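Beta-phosphoglucomutase (Bacteroides vulgatus, PDB 3DV9) probably interconverts beta-glucose 1-phosphate and glucose 6-phosphate as a magnesium-binding phosphomutase of the haloacid dehalogenase superfamily. Local coordinates at residues N190-Q196 with V217-A223. Residues are numbered along the deposited sequence; the frame is centred on the assembly and turned at random.
With MG (magnesium ion), chain B.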
ATOM      1  N   ASN A 190       4.495  -1.227  -0.998  1.00 17.41           N
ATOM      2  CA  ASN A 190       5.435  -2.377  -0.924  1.00 17.08           C
ATOM      3  C   ASN A 190       5.075  -3.508  -1.894  1.00 17.89           C
ATOM      4  O   ASN A 190       5.793  -4.501  -1.930  1.00 18.43           O
ATOM      5  CB  ASN A 190       5.468  -2.962   0.499  1.00 16.89           C
ATOM      6  CG  ASN A 190       4.143  -3.621   0.867  1.00 18.85           C
ATOM      7  OD1 ASN A 190       3.086  -3.036   0.664  1.00 20.57           O
ATOM      8  ND2 ASN A 190       4.190  -4.856   1.300  1.00 20.35           N
ATOM      9  N   ALA A 191       3.982  -3.358  -2.651  1.00 18.77           N
ATOM     10  CA  ALA A 191       3.501  -4.458  -3.499  1.00 18.95           C
ATOM     11  C   ALA A 191       3.316  -3.993  -4.951  1.00 18.11           C
ATOM     12  O   ALA A 191       3.044  -2.834  -5.176  1.00 19.11           O
ATOM     13  CB  ALA A 191       2.194  -4.972  -2.970  1.00 19.29           C
ATOM     14  N   PRO A 192       3.468  -4.913  -5.917  1.00 19.20           N
ATOM     15  CA  PRO A 192       3.411  -4.474  -7.304  1.00 18.83           C
ATOM     16  C   PRO A 192       2.061  -3.834  -7.634  1.00 18.64           C
ATOM     17  O   PRO A 192       2.023  -2.838  -8.334  1.00 19.30           O
ATOM     18  CB  PRO A 192       3.590  -5.778  -8.118  1.00 19.35           C
ATOM     19  CG  PRO A 192       3.347  -6.870  -7.166  1.00 21.25           C
ATOM     20  CD  PRO A 192       3.790  -6.343  -5.814  1.00 19.39           C
ATOM     21  N   LEU A 193       0.948  -4.407  -7.188  1.00 19.50           N
ATOM     22  CA  LEU A 193      -0.362  -3.821  -7.581  1.00 19.40           C
ATOM     23  C   LEU A 193      -0.611  -2.460  -6.908  1.00 19.76           C
ATOM     24  O   LEU A 193      -1.254  -1.581  -7.490  1.00 19.55           O
ATOM     25  CB  LEU A 193      -1.516  -4.758  -7.246  1.00 20.61           C
ATOM     26  CG  LEU A 193      -1.517  -6.094  -8.002  1.00 21.57           C
ATOM     27  CD1 LEU A 193      -2.598  -6.986  -7.440  1.00 22.79           C
ATOM     28  CD2 LEU A 193      -1.681  -5.897  -9.493  1.00 23.39           C
ATOM     29  N   GLY A 194      -0.027  -2.283  -5.721  1.00 19.61           N
ATOM     30  CA  GLY A 194      -0.042  -0.996  -4.983  1.00 19.40           C
ATOM     31  C   GLY A 194       0.771   0.071  -5.717  1.00 19.12           C
ATOM     32  O   GLY A 194       0.308   1.196  -5.896  1.00 18.42           O
ATOM     33  N   VAL A 195       1.971  -0.307  -6.159  1.00 19.02           N
ATOM     34  CA  VAL A 195       2.831   0.577  -6.933  1.00 18.17           C
ATOM     35  C   VAL A 195       2.069   0.982  -8.203  1.00 18.34           C
ATOM     36  O   VAL A 195       2.027   2.145  -8.561  1.00 18.13           O
ATOM     37  CB  VAL A 195       4.179  -0.058  -7.273  1.00 17.80           C
ATOM     38  CG1 VAL A 195       4.947   0.835  -8.219  1.00 18.69           C
ATOM     39  CG2 VAL A 195       4.990  -0.239  -5.945  1.00 14.94           C
ATOM     40  N   GLN A 196       1.471  -0.007  -8.868  1.00 18.24           N
ATOM     41  CA  GLN A 196       0.733   0.258 -10.119  1.00 19.31           C
ATOM     42  C   GLN A 196      -0.367   1.305  -9.903  1.00 19.93           C
ATOM     43  O   GLN A 196      -0.556   2.208 -10.748  1.00 20.42           O
ATOM     44  CB  GLN A 196       0.136  -1.060 -10.638  1.00 20.29           C
ATOM     45  CG  GLN A 196      -0.473  -0.884 -12.005  1.00 23.34           C
ATOM     46  CD  GLN A 196      -1.015  -2.176 -12.571  1.00 28.57           C
ATOM     47  OE1 GLN A 196      -0.591  -3.278 -12.192  1.00 27.64           O
ATOM     48  NE2 GLN A 196      -1.972  -2.046 -13.471  1.00 31.56           N
ATOM     49  N   VAL A 217       9.910  -6.692  -9.538  1.00 20.48           N
ATOM     50  CA  VAL A 217       8.461  -6.785  -9.530  1.00 22.71           C
ATOM     51  C   VAL A 217       7.843  -5.418  -9.211  1.00 22.14           C
ATOM     52  O   VAL A 217       6.783  -5.065  -9.715  1.00 21.34           O
ATOM     53  CB  VAL A 217       8.023  -7.864  -8.490  1.00 23.35           C
ATOM     54  CG1 VAL A 217       6.562  -7.965  -8.383  1.00 26.54           C
ATOM     55  CG2 VAL A 217       8.577  -9.236  -8.891  1.00 25.16           C
ATOM     56  N   LEU A 218       8.551  -4.652  -8.386  1.00 20.95           N
ATOM     57  CA  LEU A 218       8.109  -3.315  -7.968  1.00 20.61           C
ATOM     58  C   LEU A 218       8.541  -2.247  -8.975  1.00 21.32           C
ATOM     59  O   LEU A 218       7.747  -1.367  -9.387  1.00 21.79           O
ATOM     60  CB  LEU A 218       8.683  -3.008  -6.582  1.00 20.42           C
ATOM     61  CG  LEU A 218       8.165  -3.956  -5.484  1.00 22.13           C
ATOM     62  CD1 LEU A 218       8.816  -3.616  -4.116  1.00 21.33           C
ATOM     63  CD2 LEU A 218       6.643  -4.014  -5.347  1.00 21.99           C
ATOM     64  N   LEU A 219       9.811  -2.297  -9.367  1.00 20.48           N
ATOM     65  CA  LEU A 219      10.346  -1.384 -10.356  1.00 22.36           C
ATOM     66  C   LEU A 219       9.572  -1.440 -11.683  1.00 23.20           C
ATOM     67  O   LEU A 219       9.377  -0.404 -12.318  1.00 22.62           O
ATOM     68  CB  LEU A 219      11.819  -1.706 -10.624  1.00 22.28           C
ATOM     69  CG  LEU A 219      12.748  -1.506  -9.401  1.00 23.36           C
ATOM     70  CD1 LEU A 219      14.106  -2.076  -9.697  1.00 24.44           C
ATOM     71  CD2 LEU A 219      12.831   0.008  -9.071  1.00 25.33           C
ATOM     72  N   ASN A 220       9.136  -2.643 -12.082  1.00 23.03           N
ATOM     73  CA  ASN A 220       8.445  -2.819 -13.367  1.00 24.59           C
ATOM     74  C   ASN A 220       7.058  -2.231 -13.413  1.00 24.89           C
ATOM     75  O   ASN A 220       6.459  -2.123 -14.502  1.00 24.59           O
ATOM     76  CB  ASN A 220       8.356  -4.288 -13.728  1.00 25.34           C
ATOM     77  CG  ASN A 220       9.671  -4.848 -14.232  1.00 27.56           C
ATOM     78  OD1 ASN A 220      10.587  -4.105 -14.586  1.00 28.80           O
ATOM     79  ND2 ASN A 220       9.769  -6.171 -14.259  1.00 28.25           N
ATOM     80  N   GLU A 221       6.534  -1.866 -12.239  1.00 23.32           N
ATOM     81  CA  GLU A 221       5.260  -1.183 -12.148  1.00 23.46           C
ATOM     82  C   GLU A 221       5.418   0.348 -12.140  1.00 23.58           C
ATOM     83  O   GLU A 221       4.428   1.077 -11.954  1.00 24.11           O
ATOM     84  CB  GLU A 221       4.475  -1.696 -10.925  1.00 23.11           C
ATOM     85  CG  GLU A 221       4.117  -3.180 -11.025  1.00 24.46           C
ATOM     86  CD  GLU A 221       3.329  -3.531 -12.286  1.00 27.43           C
ATOM     87  OE1 GLU A 221       2.592  -2.661 -12.817  1.00 28.85           O
ATOM     88  OE2 GLU A 221       3.466  -4.691 -12.737  1.00 31.27           O
ATOM     89  N   GLY A 222       6.656   0.811 -12.335  1.00 22.36           N
ATOM     90  CA  GLY A 222       6.958   2.245 -12.537  1.00 22.80           C
ATOM     91  C   GLY A 222       7.279   2.993 -11.239  1.00 20.88           C
ATOM     92  O   GLY A 222       7.174   4.192 -11.197  1.00 22.27           O
ATOM     93  N   ALA A 223       7.731   2.301 -10.189  1.00 22.10           N
ATOM     94  CA  ALA A 223       8.084   3.002  -8.925  1.00 20.16           C
ATOM     95  C   ALA A 223       9.122   4.056  -9.252  1.00 20.15           C
ATOM     96  O   ALA A 223      10.098   3.797 -10.013  1.00 20.71           O
ATOM     97  CB  ALA A 223       8.696   2.039  -7.901  1.00 19.75           C
TER
HETATM   98 MG    MG B 301       0.928  -3.618   1.122  1.00 15.35          MG
HETATM   99  O   HOH W   1       0.328  -2.950  -1.103  1.00 20.62           O
HETATM  100  O   HOH W   2      -1.149  -3.863   0.880  0.40 22.55           O
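Leu218 sets its CD2 methyl squarely over one face of the Ala191–Pro192 peptide, 3.4 Å from Ala191 C. Leu218 CD2 also reaches Pro192 CD at 3.7 Å. The proline ring has a second neighbour in Val217, which runs alongside it and points the same way, with CG1 3.6 Å from Pro192 CG. At the other end, the Glu221 carboxylate and the Gln196 amide are turned nearly parallel, their planes 19° apart, and Glu221 OE1 also lies 3.6 Å from Gln196 CG. Glu221 keeps CG anti to its carbonyl carbon (chi1 -63°), putting that CG 3.4 Å from Pro192 O, and a bend at the next bond turns the carboxylate toward Gln196. In the parallel, Rossmann-like HAD sheet, strands 185-189, 204-208 and 225-227 are linked by two successive beta-alpha-beta crossovers, and these segments belong to their helical connections. Val195, Leu218 and Ala223 all touch Ala207 on the middle strand. Val195 directs CG1, anti to its own N (chi1 173°), into the type I turn Leu219–Gly222 and just beyond, 3.7 Å from Glu221 CB and 4.0 Å from Ala223 CB. Ala191 is the helix N-cap; just before it, Asn190 OD1 binds magnesium at 2.3 Å, with Asp29, Asp31 and Glu65 as fellow ligands.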